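PDB 6KMO: Alpha/beta hydrolase from Enterobacter asburiae, which probably hydrolyses ester bonds, acting as an esterase or lipase of the alpha/beta hydrolase family. Local coordinates for residues N179-N184 against W208-A213; L270-E275 against H307-L312; V186-L191 against N250-P255; D212-T217 against P255-T260; G109-D114 against K235-N240. The protein carries 2 engineered substitutions. All coordinates share one frame; numbering follows the deposited sequence.

Contact 1 of 5, residues N179-N184 against W208-A213; sequences NSVGGN and WPVTDA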
# COMPACT_ATOMS: atom_id res chain seq x y z
N ASN A 179 -3.05 8.21 -13.44
CA ASN A 179 -2.43 6.90 -13.70
C ASN A 179 -1.54 6.95 -14.93
O ASN A 179 -1.92 7.52 -15.96
CB ASN A 179 -3.48 5.80 -13.90
CG ASN A 179 -4.45 6.09 -15.04
OD1 ASN A 179 -5.13 7.12 -15.04
ND2 ASN A 179 -4.56 5.17 -15.99
N SER A 180 -0.34 6.38 -14.81
CA SER A 180 0.54 6.16 -15.97
C SER A 180 1.06 7.50 -16.49
O SER A 180 1.69 8.24 -15.73
CB SER A 180 -0.19 5.33 -17.01
OG SER A 180 -0.84 4.22 -16.40
N VAL A 181 0.80 7.86 -17.75
CA VAL A 181 1.15 9.20 -18.20
C VAL A 181 0.34 10.25 -17.43
O VAL A 181 0.75 11.41 -17.35
CB VAL A 181 1.07 9.44 -19.72
CG1 VAL A 181 2.03 8.52 -20.47
CG2 VAL A 181 -0.35 9.39 -20.24
N GLY A 182 -0.82 9.86 -16.90
CA GLY A 182 -1.54 10.74 -16.00
C GLY A 182 -0.80 11.01 -14.71
O GLY A 182 -0.88 12.11 -14.15
N GLY A 183 -0.07 10.01 -14.21
CA GLY A 183 0.80 10.25 -13.07
C GLY A 183 1.99 11.14 -13.41
O GLY A 183 2.41 11.96 -12.60
N ASN A 184 2.53 10.99 -14.62
CA ASN A 184 3.49 11.94 -15.16
C ASN A 184 2.92 13.35 -15.14
O ASN A 184 3.57 14.30 -14.71
CB ASN A 184 3.83 11.50 -16.59
CG ASN A 184 4.82 12.39 -17.28
OD1 ASN A 184 4.43 13.35 -17.94
ND2 ASN A 184 6.10 12.07 -17.16
N TRP A 208 1.13 4.20 -10.69
CA TRP A 208 2.02 3.52 -11.63
C TRP A 208 2.50 4.49 -12.73
O TRP A 208 2.26 4.27 -13.93
CB TRP A 208 1.40 2.24 -12.20
CG TRP A 208 -0.04 2.33 -12.56
CD1 TRP A 208 -0.53 2.58 -13.81
CD2 TRP A 208 -1.18 2.21 -11.70
NE1 TRP A 208 -1.90 2.65 -13.78
CE2 TRP A 208 -2.32 2.41 -12.49
CE3 TRP A 208 -1.36 1.97 -10.33
CZ2 TRP A 208 -3.61 2.38 -11.97
CZ3 TRP A 208 -2.65 1.94 -9.82
CH2 TRP A 208 -3.75 2.14 -10.64
N PRO A 209 3.21 5.55 -12.35
CA PRO A 209 3.49 6.65 -13.27
C PRO A 209 4.64 6.38 -14.22
O PRO A 209 5.57 5.61 -13.95
CB PRO A 209 3.90 7.79 -12.31
CG PRO A 209 4.57 7.05 -11.16
CD PRO A 209 3.66 5.85 -10.97
N VAL A 210 4.59 7.10 -15.35
CA VAL A 210 5.74 7.33 -16.23
C VAL A 210 6.54 8.49 -15.66
O VAL A 210 5.99 9.56 -15.41
CB VAL A 210 5.26 7.67 -17.65
CG1 VAL A 210 6.45 8.11 -18.51
CG2 VAL A 210 4.50 6.52 -18.29
N THR A 211 7.86 8.31 -15.47
CA THR A 211 8.68 9.40 -14.96
C THR A 211 9.90 9.72 -15.80
O THR A 211 10.57 10.73 -15.51
CB THR A 211 9.11 9.18 -13.50
OG1 THR A 211 10.07 8.12 -13.49
CG2 THR A 211 7.93 8.86 -12.60
N ASP A 212 10.23 8.94 -16.83
CA ASP A 212 11.45 9.21 -17.59
C ASP A 212 11.33 8.66 -19.00
O ASP A 212 10.86 7.54 -19.21
CB ASP A 212 12.66 8.56 -16.90
CG ASP A 212 14.00 9.04 -17.41
OD1 ASP A 212 14.06 10.08 -18.09
OD2 ASP A 212 15.02 8.36 -17.09
N ALA A 213 11.81 9.44 -19.98
CA ALA A 213 11.89 8.98 -21.36
C ALA A 213 13.18 8.18 -21.56
O ALA A 213 14.10 8.57 -22.28
CB ALA A 213 11.81 10.15 -22.32

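Contact 2 of 5, residues L270-E275 against H307-L312; sequences LIQTAE and HDYGLL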
# COMPACT_ATOMS: atom_id res chain seq x y z
N LEU A 270 1.84 10.34 -2.78
CA LEU A 270 1.74 8.89 -2.73
C LEU A 270 2.04 8.38 -4.13
O LEU A 270 1.44 8.85 -5.10
CB LEU A 270 0.33 8.44 -2.33
CG LEU A 270 0.05 6.94 -2.48
CD1 LEU A 270 0.92 6.10 -1.55
CD2 LEU A 270 -1.40 6.66 -2.19
N ILE A 271 2.95 7.41 -4.25
CA ILE A 271 3.21 6.71 -5.50
C ILE A 271 2.85 5.25 -5.30
O ILE A 271 3.34 4.62 -4.36
CB ILE A 271 4.69 6.84 -5.93
CG1 ILE A 271 5.05 8.28 -6.21
CG2 ILE A 271 4.96 5.96 -7.15
CD1 ILE A 271 6.55 8.55 -6.33
N GLN A 272 2.00 4.71 -6.17
CA GLN A 272 1.80 3.26 -6.24
C GLN A 272 2.55 2.72 -7.44
O GLN A 272 2.49 3.31 -8.53
CB GLN A 272 0.33 2.88 -6.38
CG GLN A 272 -0.56 3.35 -5.23
CD GLN A 272 -1.90 2.63 -5.17
OE1 GLN A 272 -2.30 1.93 -6.11
NE2 GLN A 272 -2.61 2.83 -4.07
N THR A 273 3.23 1.60 -7.27
CA THR A 273 3.83 0.90 -8.40
C THR A 273 3.32 -0.53 -8.46
O THR A 273 2.85 -1.10 -7.47
CB THR A 273 5.36 0.92 -8.34
OG1 THR A 273 5.75 0.23 -7.15
CG2 THR A 273 5.91 2.34 -8.38
N ALA A 274 3.39 -1.09 -9.66
CA ALA A 274 3.05 -2.49 -9.91
C ALA A 274 4.32 -3.30 -10.00
O ALA A 274 5.29 -2.90 -10.66
CB ALA A 274 2.29 -2.61 -11.23
N GLU A 275 4.33 -4.48 -9.35
CA GLU A 275 5.55 -5.29 -9.32
C GLU A 275 6.00 -5.69 -10.73
O GLU A 275 7.20 -5.73 -11.00
CB GLU A 275 5.35 -6.53 -8.45
CG GLU A 275 6.57 -7.46 -8.41
CD GLU A 275 6.33 -8.74 -7.65
OE1 GLU A 275 5.17 -9.22 -7.57
OE2 GLU A 275 7.33 -9.28 -7.14
N HIS A 307 1.06 -3.28 -14.95
CA HIS A 307 0.72 -1.90 -15.25
C HIS A 307 -0.78 -1.73 -15.41
O HIS A 307 -1.46 -2.55 -16.02
CB HIS A 307 1.42 -1.49 -16.55
CG HIS A 307 1.24 -0.05 -16.89
ND1 HIS A 307 1.85 0.95 -16.18
CD2 HIS A 307 0.44 0.55 -17.80
CE1 HIS A 307 1.46 2.12 -16.68
NE2 HIS A 307 0.61 1.90 -17.66
N ASP A 308 -1.32 -0.63 -14.88
CA ASP A 308 -2.73 -0.28 -15.05
C ASP A 308 -3.65 -1.29 -14.36
O ASP A 308 -4.83 -1.39 -14.70
CB ASP A 308 -3.12 -0.10 -16.52
CG ASP A 308 -3.07 1.35 -16.97
OD1 ASP A 308 -3.22 2.29 -16.15
OD2 ASP A 308 -2.93 1.54 -18.21
N TYR A 309 -3.17 -1.95 -13.31
CA TYR A 309 -4.01 -2.88 -12.57
C TYR A 309 -5.29 -2.20 -12.10
O TYR A 309 -6.37 -2.79 -12.18
CB TYR A 309 -3.26 -3.52 -11.39
CG TYR A 309 -2.67 -2.58 -10.35
CD1 TYR A 309 -1.38 -2.12 -10.48
CD2 TYR A 309 -3.39 -2.19 -9.23
CE1 TYR A 309 -0.82 -1.27 -9.53
CE2 TYR A 309 -2.84 -1.33 -8.27
CZ TYR A 309 -1.54 -0.89 -8.43
OH TYR A 309 -0.94 -0.01 -7.54
N GLY A 310 -5.20 -0.95 -11.64
CA GLY A 310 -6.38 -0.27 -11.15
C GLY A 310 -7.25 0.36 -12.21
O GLY A 310 -8.35 0.83 -11.89
N LEU A 311 -6.78 0.43 -13.45
CA LEU A 311 -7.58 0.95 -14.55
C LEU A 311 -8.40 -0.14 -15.22
O LEU A 311 -9.59 0.05 -15.47
CB LEU A 311 -6.67 1.58 -15.61
CG LEU A 311 -7.35 1.96 -16.93
CD1 LEU A 311 -8.34 3.09 -16.69
CD2 LEU A 311 -6.34 2.36 -18.00
N LEU A 312 -7.77 -1.25 -15.57
CA LEU A 312 -8.37 -2.22 -16.49
C LEU A 312 -9.62 -2.83 -15.88
O LEU A 312 -9.57 -3.49 -14.84
CB LEU A 312 -7.34 -3.30 -16.83
CG LEU A 312 -6.14 -2.78 -17.63
CD1 LEU A 312 -4.99 -3.78 -17.68
CD2 LEU A 312 -6.53 -2.35 -19.05

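Contact 3 of 5, residues V186-L191 against N250-P255; sequences VASVAL and NILASP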
# COMPACT_ATOMS: atom_id res chain seq x y z
N VAL A 186 0.56 14.56 -13.24
CA VAL A 186 0.53 15.05 -11.85
C VAL A 186 1.83 15.78 -11.53
O VAL A 186 1.83 16.92 -11.03
CB VAL A 186 0.31 13.88 -10.88
CG1 VAL A 186 0.65 14.30 -9.43
CG2 VAL A 186 -1.13 13.36 -10.96
N ALA A 187 2.96 15.12 -11.77
CA ALA A 187 4.25 15.75 -11.50
C ALA A 187 4.45 17.01 -12.34
O ALA A 187 4.96 18.02 -11.84
CB ALA A 187 5.39 14.74 -11.76
N SER A 188 4.04 16.97 -13.61
CA SER A 188 4.23 18.11 -14.49
C SER A 188 3.44 19.31 -14.01
O SER A 188 3.93 20.46 -14.05
CB SER A 188 3.79 17.70 -15.89
OG SER A 188 4.21 18.65 -16.84
N VAL A 189 2.21 19.09 -13.56
CA VAL A 189 1.38 20.18 -13.05
C VAL A 189 1.94 20.70 -11.74
O VAL A 189 1.99 21.91 -11.51
CB VAL A 189 -0.08 19.72 -12.93
CG1 VAL A 189 -0.93 20.74 -12.14
CG2 VAL A 189 -0.68 19.52 -14.31
N ALA A 190 2.38 19.80 -10.86
CA ALA A 190 2.97 20.24 -9.60
C ALA A 190 4.22 21.08 -9.83
O ALA A 190 4.44 22.08 -9.13
CB ALA A 190 3.27 19.03 -8.71
N LEU A 191 5.05 20.71 -10.80
CA LEU A 191 6.28 21.47 -11.07
C LEU A 191 5.96 22.81 -11.73
O LEU A 191 6.63 23.81 -11.44
CB LEU A 191 7.23 20.64 -11.92
CG LEU A 191 7.88 19.45 -11.21
CD1 LEU A 191 8.50 18.48 -12.20
CD2 LEU A 191 8.90 19.91 -10.18
N ASN A 250 13.49 17.71 -20.36
CA ASN A 250 12.74 18.73 -19.64
C ASN A 250 12.04 18.05 -18.48
O ASN A 250 11.42 16.99 -18.66
CB ASN A 250 11.75 19.31 -20.65
CG ASN A 250 10.90 20.45 -20.12
OD1 ASN A 250 10.35 20.40 -19.03
ND2 ASN A 250 10.77 21.49 -20.94
N ILE A 251 12.14 18.63 -17.28
CA ILE A 251 11.57 17.99 -16.09
C ILE A 251 10.04 17.89 -16.15
O ILE A 251 9.46 17.11 -15.39
CB ILE A 251 12.01 18.68 -14.78
CG1 ILE A 251 11.43 20.10 -14.65
CG2 ILE A 251 13.52 18.68 -14.68
CD1 ILE A 251 11.75 20.74 -13.30
N LEU A 252 9.38 18.66 -17.02
CA LEU A 252 7.94 18.56 -17.18
C LEU A 252 7.54 17.37 -18.03
O LEU A 252 6.34 17.07 -18.14
CB LEU A 252 7.38 19.85 -17.80
CG LEU A 252 7.67 21.12 -17.01
CD1 LEU A 252 7.03 22.32 -17.71
CD2 LEU A 252 7.20 21.03 -15.57
N ALA A 253 8.51 16.70 -18.65
CA ALA A 253 8.31 15.45 -19.38
C ALA A 253 8.95 14.27 -18.66
O ALA A 253 8.32 13.22 -18.50
CB ALA A 253 8.87 15.55 -20.80
N SER A 254 10.20 14.43 -18.21
CA SER A 254 10.93 13.39 -17.50
C SER A 254 11.28 13.89 -16.10
O SER A 254 12.43 14.27 -15.84
CB SER A 254 12.21 12.99 -18.24
OG SER A 254 11.91 12.39 -19.47
N PRO A 255 10.30 13.92 -15.19
CA PRO A 255 10.57 14.47 -13.85
C PRO A 255 11.63 13.71 -13.08
O PRO A 255 12.24 14.26 -12.15
CB PRO A 255 9.20 14.43 -13.16
CG PRO A 255 8.44 13.36 -13.93
CD PRO A 255 8.89 13.51 -15.35

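Contact 4 of 5, residues D212-T217 against P255-T260; sequences DANFDT and PLRAST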
# COMPACT_ATOMS: atom_id res chain seq x y z
N ASP A 212 10.23 8.94 -16.83
CA ASP A 212 11.45 9.21 -17.59
C ASP A 212 11.33 8.66 -19.00
O ASP A 212 10.86 7.54 -19.21
CB ASP A 212 12.66 8.56 -16.90
CG ASP A 212 14.00 9.04 -17.41
OD1 ASP A 212 14.06 10.08 -18.09
OD2 ASP A 212 15.02 8.36 -17.09
N ALA A 213 11.81 9.44 -19.98
CA ALA A 213 11.89 8.98 -21.36
C ALA A 213 13.18 8.18 -21.56
O ALA A 213 14.10 8.57 -22.28
CB ALA A 213 11.81 10.15 -22.32
N ASN A 214 13.24 7.04 -20.88
CA ASN A 214 14.34 6.09 -21.00
C ASN A 214 13.73 4.71 -20.88
O ASN A 214 12.66 4.55 -20.31
CB ASN A 214 15.42 6.30 -19.94
CG ASN A 214 16.43 7.34 -20.34
OD1 ASN A 214 17.03 7.27 -21.43
ND2 ASN A 214 16.60 8.32 -19.49
N PHE A 215 14.41 3.71 -21.46
CA PHE A 215 13.81 2.40 -21.68
C PHE A 215 14.72 1.27 -21.23
O PHE A 215 14.59 0.13 -21.71
CB PHE A 215 13.42 2.25 -23.15
CG PHE A 215 12.65 3.44 -23.65
CD1 PHE A 215 11.32 3.59 -23.30
CD2 PHE A 215 13.26 4.42 -24.41
CE1 PHE A 215 10.61 4.68 -23.71
CE2 PHE A 215 12.55 5.53 -24.82
CZ PHE A 215 11.21 5.66 -24.45
N ASP A 216 15.58 1.55 -20.26
CA ASP A 216 16.69 0.67 -19.91
C ASP A 216 16.79 0.36 -18.42
O ASP A 216 17.82 -0.15 -17.98
CB ASP A 216 18.01 1.29 -20.38
CG ASP A 216 18.22 2.73 -19.85
OD1 ASP A 216 19.31 3.29 -20.13
OD2 ASP A 216 17.33 3.30 -19.16
N THR A 217 15.76 0.65 -17.64
CA THR A 217 15.77 0.21 -16.25
C THR A 217 15.65 -1.31 -16.18
O THR A 217 15.24 -1.98 -17.13
CB THR A 217 14.63 0.87 -15.45
OG1 THR A 217 13.38 0.42 -15.97
CG2 THR A 217 14.72 2.39 -15.55
N PRO A 255 10.30 13.92 -15.19
CA PRO A 255 10.57 14.47 -13.85
C PRO A 255 11.63 13.71 -13.08
O PRO A 255 12.24 14.26 -12.15
CB PRO A 255 9.20 14.43 -13.16
CG PRO A 255 8.44 13.36 -13.93
CD PRO A 255 8.89 13.51 -15.35
N LEU A 256 11.89 12.44 -13.43
CA LEU A 256 12.99 11.73 -12.80
C LEU A 256 14.33 12.43 -12.98
O LEU A 256 15.23 12.23 -12.17
CB LEU A 256 13.08 10.31 -13.34
CG LEU A 256 14.06 9.38 -12.62
CD1 LEU A 256 13.61 9.13 -11.19
CD2 LEU A 256 14.20 8.07 -13.37
N ARG A 257 14.47 13.25 -14.02
CA ARG A 257 15.73 13.93 -14.30
C ARG A 257 15.89 15.22 -13.49
O ARG A 257 16.95 15.86 -13.58
CB ARG A 257 15.84 14.22 -15.79
CG ARG A 257 15.80 12.97 -16.65
CD ARG A 257 16.07 13.27 -18.11
NE ARG A 257 15.68 12.17 -18.96
CZ ARG A 257 15.93 12.08 -20.26
NH1 ARG A 257 16.66 13.01 -20.86
NH2 ARG A 257 15.44 11.06 -20.95
N ALA A 258 14.91 15.59 -12.69
CA ALA A 258 15.01 16.79 -11.89
C ALA A 258 16.03 16.61 -10.78
O ALA A 258 16.18 15.53 -10.21
CB ALA A 258 13.65 17.11 -11.26
N SER A 259 16.73 17.69 -10.47
CA SER A 259 17.65 17.67 -9.35
C SER A 259 16.90 17.79 -8.03
O SER A 259 15.71 18.12 -7.98
CB SER A 259 18.61 18.85 -9.45
OG SER A 259 17.87 20.04 -9.27
N THR A 260 17.61 17.54 -6.94
CA THR A 260 17.04 17.75 -5.62
C THR A 260 16.51 19.16 -5.46
O THR A 260 15.40 19.36 -4.96
CB THR A 260 18.10 17.42 -4.56
OG1 THR A 260 18.47 16.05 -4.73
CG2 THR A 260 17.56 17.64 -3.17
O HOH W 1 17.68 9.69 -22.96

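Contact 5 of 5, residues G109-D114 against K235-N240; sequences GWVLGD and KWFWDN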
# COMPACT_ATOMS: atom_id res chain seq x y z
N GLY A 109 -0.71 6.58 -22.49
CA GLY A 109 0.42 6.85 -23.36
C GLY A 109 0.28 8.07 -24.22
O GLY A 109 0.94 8.16 -25.28
N TRP A 110 -0.57 9.03 -23.81
CA TRP A 110 -0.91 10.26 -24.51
C TRP A 110 -1.78 10.01 -25.74
O TRP A 110 -2.63 10.83 -26.08
CB TRP A 110 0.32 11.10 -24.84
CG TRP A 110 1.09 11.52 -23.61
CD1 TRP A 110 0.72 12.44 -22.68
CD2 TRP A 110 2.37 11.01 -23.19
NE1 TRP A 110 1.67 12.54 -21.70
CE2 TRP A 110 2.70 11.68 -22.00
CE3 TRP A 110 3.26 10.06 -23.70
CZ2 TRP A 110 3.88 11.45 -21.32
CZ3 TRP A 110 4.43 9.83 -23.04
CH2 TRP A 110 4.75 10.52 -21.86
N VAL A 111 -1.60 8.86 -26.39
CA VAL A 111 -2.38 8.49 -27.57
C VAL A 111 -3.77 7.99 -27.18
O VAL A 111 -4.77 8.34 -27.83
CB VAL A 111 -1.60 7.45 -28.39
CG1 VAL A 111 -2.40 7.05 -29.63
CG2 VAL A 111 -0.24 7.95 -28.78
N LEU A 112 -3.86 7.16 -26.15
CA LEU A 112 -5.09 6.48 -25.77
C LEU A 112 -5.76 7.16 -24.58
O LEU A 112 -5.19 8.04 -23.93
CB LEU A 112 -4.81 5.02 -25.38
CG LEU A 112 -3.75 4.24 -26.14
CD1 LEU A 112 -3.62 2.85 -25.51
CD2 LEU A 112 -4.10 4.14 -27.61
N GLY A 113 -6.96 6.72 -24.29
CA GLY A 113 -7.64 7.12 -23.08
C GLY A 113 -8.55 8.32 -23.28
O GLY A 113 -8.46 9.07 -24.25
N ASP A 114 -9.43 8.49 -22.29
CA ASP A 114 -10.53 9.45 -22.29
C ASP A 114 -11.28 9.25 -20.98
O ASP A 114 -10.85 8.49 -20.11
CB ASP A 114 -11.42 9.28 -23.52
CG ASP A 114 -12.07 7.93 -23.60
OD1 ASP A 114 -12.09 7.19 -22.60
OD2 ASP A 114 -12.64 7.61 -24.69
N LYS A 235 7.89 3.10 -26.11
CA LYS A 235 8.66 3.88 -27.07
C LYS A 235 7.74 4.58 -28.07
O LYS A 235 7.96 5.75 -28.43
CB LYS A 235 9.66 2.99 -27.80
CG LYS A 235 10.82 2.54 -26.94
CD LYS A 235 11.76 1.60 -27.70
CE LYS A 235 12.94 1.23 -26.85
NZ LYS A 235 13.88 0.30 -27.58
N TRP A 236 6.69 3.88 -28.51
CA TRP A 236 5.72 4.45 -29.44
C TRP A 236 4.95 5.60 -28.80
O TRP A 236 4.71 6.64 -29.43
CB TRP A 236 4.76 3.34 -29.90
CG TRP A 236 3.80 3.71 -30.96
CD1 TRP A 236 4.08 4.07 -32.25
CD2 TRP A 236 2.37 3.72 -30.86
NE1 TRP A 236 2.93 4.31 -32.94
CE2 TRP A 236 1.86 4.10 -32.11
CE3 TRP A 236 1.47 3.43 -29.83
CZ2 TRP A 236 0.50 4.20 -32.37
CZ3 TRP A 236 0.12 3.55 -30.08
CH2 TRP A 236 -0.35 3.93 -31.34
N PHE A 237 4.52 5.42 -27.56
CA PHE A 237 3.81 6.49 -26.86
C PHE A 237 4.69 7.73 -26.76
O PHE A 237 4.26 8.84 -27.12
CB PHE A 237 3.40 6.01 -25.47
CG PHE A 237 2.34 4.93 -25.44
CD1 PHE A 237 1.30 4.87 -26.36
CD2 PHE A 237 2.35 3.99 -24.41
CE1 PHE A 237 0.33 3.89 -26.28
CE2 PHE A 237 1.37 3.01 -24.32
CZ PHE A 237 0.36 2.96 -25.25
N TRP A 238 5.93 7.57 -26.29
CA TRP A 238 6.85 8.69 -26.21
C TRP A 238 7.07 9.33 -27.58
O TRP A 238 7.15 10.56 -27.69
CB TRP A 238 8.16 8.24 -25.58
CG TRP A 238 8.20 8.34 -24.10
CD1 TRP A 238 8.16 7.31 -23.20
CD2 TRP A 238 8.30 9.55 -23.34
NE1 TRP A 238 8.22 7.82 -21.91
CE2 TRP A 238 8.32 9.18 -21.97
CE3 TRP A 238 8.37 10.90 -23.67
CZ2 TRP A 238 8.41 10.12 -20.95
CZ3 TRP A 238 8.46 11.84 -22.65
CH2 TRP A 238 8.48 11.44 -21.30
N ASP A 239 7.20 8.50 -28.63
CA ASP A 239 7.47 9.05 -29.96
C ASP A 239 6.30 9.88 -30.47
O ASP A 239 6.50 10.88 -31.16
CB ASP A 239 7.78 7.93 -30.95
CG ASP A 239 9.17 7.32 -30.77
OD1 ASP A 239 10.01 7.87 -30.03
OD2 ASP A 239 9.42 6.27 -31.38
N ASN A 240 5.07 9.47 -30.17
CA ASN A 240 3.91 10.26 -30.56
C ASN A 240 3.79 11.54 -29.75
O ASN A 240 3.26 12.54 -30.25
CB ASN A 240 2.64 9.41 -30.41
CG ASN A 240 2.39 8.50 -31.60
OD1 ASN A 240 1.88 8.94 -32.63
ND2 ASN A 240 2.78 7.24 -31.47

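Contact 1 of 5, residues N179-N184 against W208-A213
V181 and V210 lie side by side and point the same way, with V181 CG1 3.9 Å from V210 CG2. V210 has CG1 anti to its own N (chi1 171°), which leaves CG2 on the side facing V181. The amide of N184 stands across the backbone of V210. Because its CG is extended away from the helix N (chi1 -180°), ND2 reaches V210 O at 3.1 Å. V210 O lies in the amide plane, while ND2 approaches from above the carbonyl plane. The same nitrogen also bonds A253 O, fixing the amide's rotation.

The backbone bond V210 N to S180 O (3.1 Å) closes the middle. S180 O also takes the bond from N184 N, so helix and loop share one acceptor. Without a side chain on G183, P209 CB can settle 4.0 Å from G183 CA. At the W208 indole, S180 OG, in one of its two conformers, lies at the edge near the ring plane, 3.1 Å from W208 CD1, while N179 CB comes obliquely, 3.5 Å from W208 NE1, which is bonded to D308 OD1.

S180 has a strained backbone with positive phi (70°), between strand 174-179 and helix 181-195, which fits a nucleophile elbow, with S180 the probable nucleophile. Around it, P209 rests on I271 of strand 269-274, and V210 is covered by M234 and W238 of helix 231-241 and by E282 of helix 280-292.

Contact 2 of 5, residues L270-E275 against H307-L312
Q272 reaches from its strand past the phenol hydroxyl of Y309, and its atoms pass by that one oxygen. CB starts 3.4 Å from Y309 OH. CG lies next to the backbone N (chi1 -60°), 4.1 Å from Y309 OH, and the chain runs extended beyond it, which brings CD to 3.7 Å from Y309 OH. At the tip OE1 accepts the hydrogen bond from Y309 OH at 2.8 Å, the donor tilted 35° from the carbonyl plane. NE2, the other branch, turns to A324 O of helix 319-335, so both ends of the amide are held. The two side chains cross at about a right angle, yet the amide and ring planes are nearly parallel, 8° apart.

A274 meets the same ring at an edge: its CB is 3.8 Å from Y309 CD1 and also packs on CE1. Y309 is thereby fixed along one edge and at its hydroxyl, beside the chain that carries H307.

H307 ND1 is bonded to D277 OD2, and its side chain touches S180. That set is consistent with the Ser-His-Asp catalytic triad of an alpha/beta hydrolase, with the histidine on a loop beyond the last strands.

Contact 3 of 5, residues V186-L191 against N250-P255
S188 and L191 face L252 where the helix that follows the probable nucleophile elbow, 181-195, meets a loop opened by an Asx turn. In that turn N250 OD1 accepts from L252 N at 2.8 Å, in the plane of the N250 side-chain carbonyl and on a lone pair. The bonds of A253 N and S254 N to N250 O tighten the same bend, and L252 is presented to the helix from within it.

The polar link is a single bond from S188 OG to L252 O. S188 was modelled in two conformers, so the bond is certain for one of them only; there OG is anti to the helix N (chi1 -167°) and leans out toward the loop. It comes in on a lone pair of L252 O, in the carbonyl plane, at 3.0 Å.

The rest is apolar. L252 sends its CD2 branch over the helix, 3.7 Å from L191 CB and just as near to S188 O. L191 and I251 cross obliquely, CD1 against CD1 at 4.1 Å, and L191 CD1 touches P255 CB as well. A turn earlier in the helix, the small A187 lets the ring of P255 lie close.

The loop also meets the second subunit: N250 ND2 bonds L8 O of that chain, and F13 of the second subunit packs on N250, I251 and L252. The joint between helix and loop thus lies beside the subunit interface. At its far end A187 CB rests 4.0 Å from P255 CG.

Contact 4 of 5, residues D212-T217 against P255-T260
D212 and L256 bring the two backbones to within 5.6 Å, CA to CA. On one side the chain bends sharply in an inverse gamma turn centred on A213, with a weak bond from N214 N to D212 O. On the other, residues 255-257 form a short 3-10 turn closed by A258 N to P255 O.

Out of that turn R257 runs extended from CG to NE and crosses D212 at about a right angle. R257 NE gives D212 OD1 a nearly straight bond of 2.8 Å (168°), on the syn lone pair and in the guanidinium plane. The carboxylate stands almost perpendicular to that plane (88°), so the pairing is through one oxygen, R257 NH2 adding a weak hydrogen bond to the same oxygen. The edge of the guanidinium also meets A213 O, 3.1 Å from R257 NH2. N214 ND2 holds the other oxygen, D212 OD2, at 2.9 Å from above the carboxylate plane, and L256 CD2 packs 3.8 Å from D212 OD2. A water donates to N214 OD1 and accepts a weak bond from R257 NH2.

R257 NH1 has its own partner, N249 OD1. With an arginine on one oxygen and an amide on the other, D212 would be expected to stay ionised, a charged tie between two loops.

Contact 5 of 5, residues G109-D114 against K235-N240
G109 lies on the face of the F237 ring: its CA sits 3.6 Å from the ring centroid, 21° off the normal, a CH-pi contact that needs a residue without a side chain. V111 CG2 approaches the ring near its edge, and L112 CD1 comes to 4.0 Å from F237 CZ.

The six-membered ring of W110 drives an edge at the face of W238 in a T-shaped pair, centroids 4.8 Å apart and planes at 65°, with W110 CH2 over the W238 ring. F237 O also meets the edge of W110, near CE3. V111 spreads across the helix: CG1, anti to the backbone N (chi1 -180°), touches W236 CH2 and leaves CG2 beside that N, directed at N240, 3.6 Å from N240 CB.

Further out, N240 is held by its own helix. Its ND2 bonds W236 O from one face of that carbonyl while N240 N reaches it from the other, and ND2 also lies over a face of the W236 indole. Y241 stacks on W110, F215 meets W238, and helix 52-63 backs V111 and L112.

W110 packs on V181, which places this glycine loop beside the probable nucleophile elbow. The sequence HGGGW after strand 99-105 matches the HGGG motif of hormone-sensitive-lipase-like hydrolases, in which backbone NH groups of the glycines help form the oxyanion hole, so G109 probably belongs to it.

How the contacts relate
Contact 1 is the hub, about 7 Å from the chain centre, and contacts 2 to 5 lie 10 to 11 Å from it, centre to centre. It shares helix 181-195 with contact 3 and D212 and A213 with contact 4; contacts 3 and 4 share P255. Along the chain contact 5 opens first, and contact 1 is nested in the loop it closes. Contact 3 crosses contacts 1, 4 and 5, and contact 2 comes last, on strand 269-274. Thus the probable nucleophile, the histidine loop and the glycine loop, widely spaced in sequence, meet at the C-terminal ends of the parallel strands of one sheet, and contacts 2, 3 and 4 all also touch the second subunit.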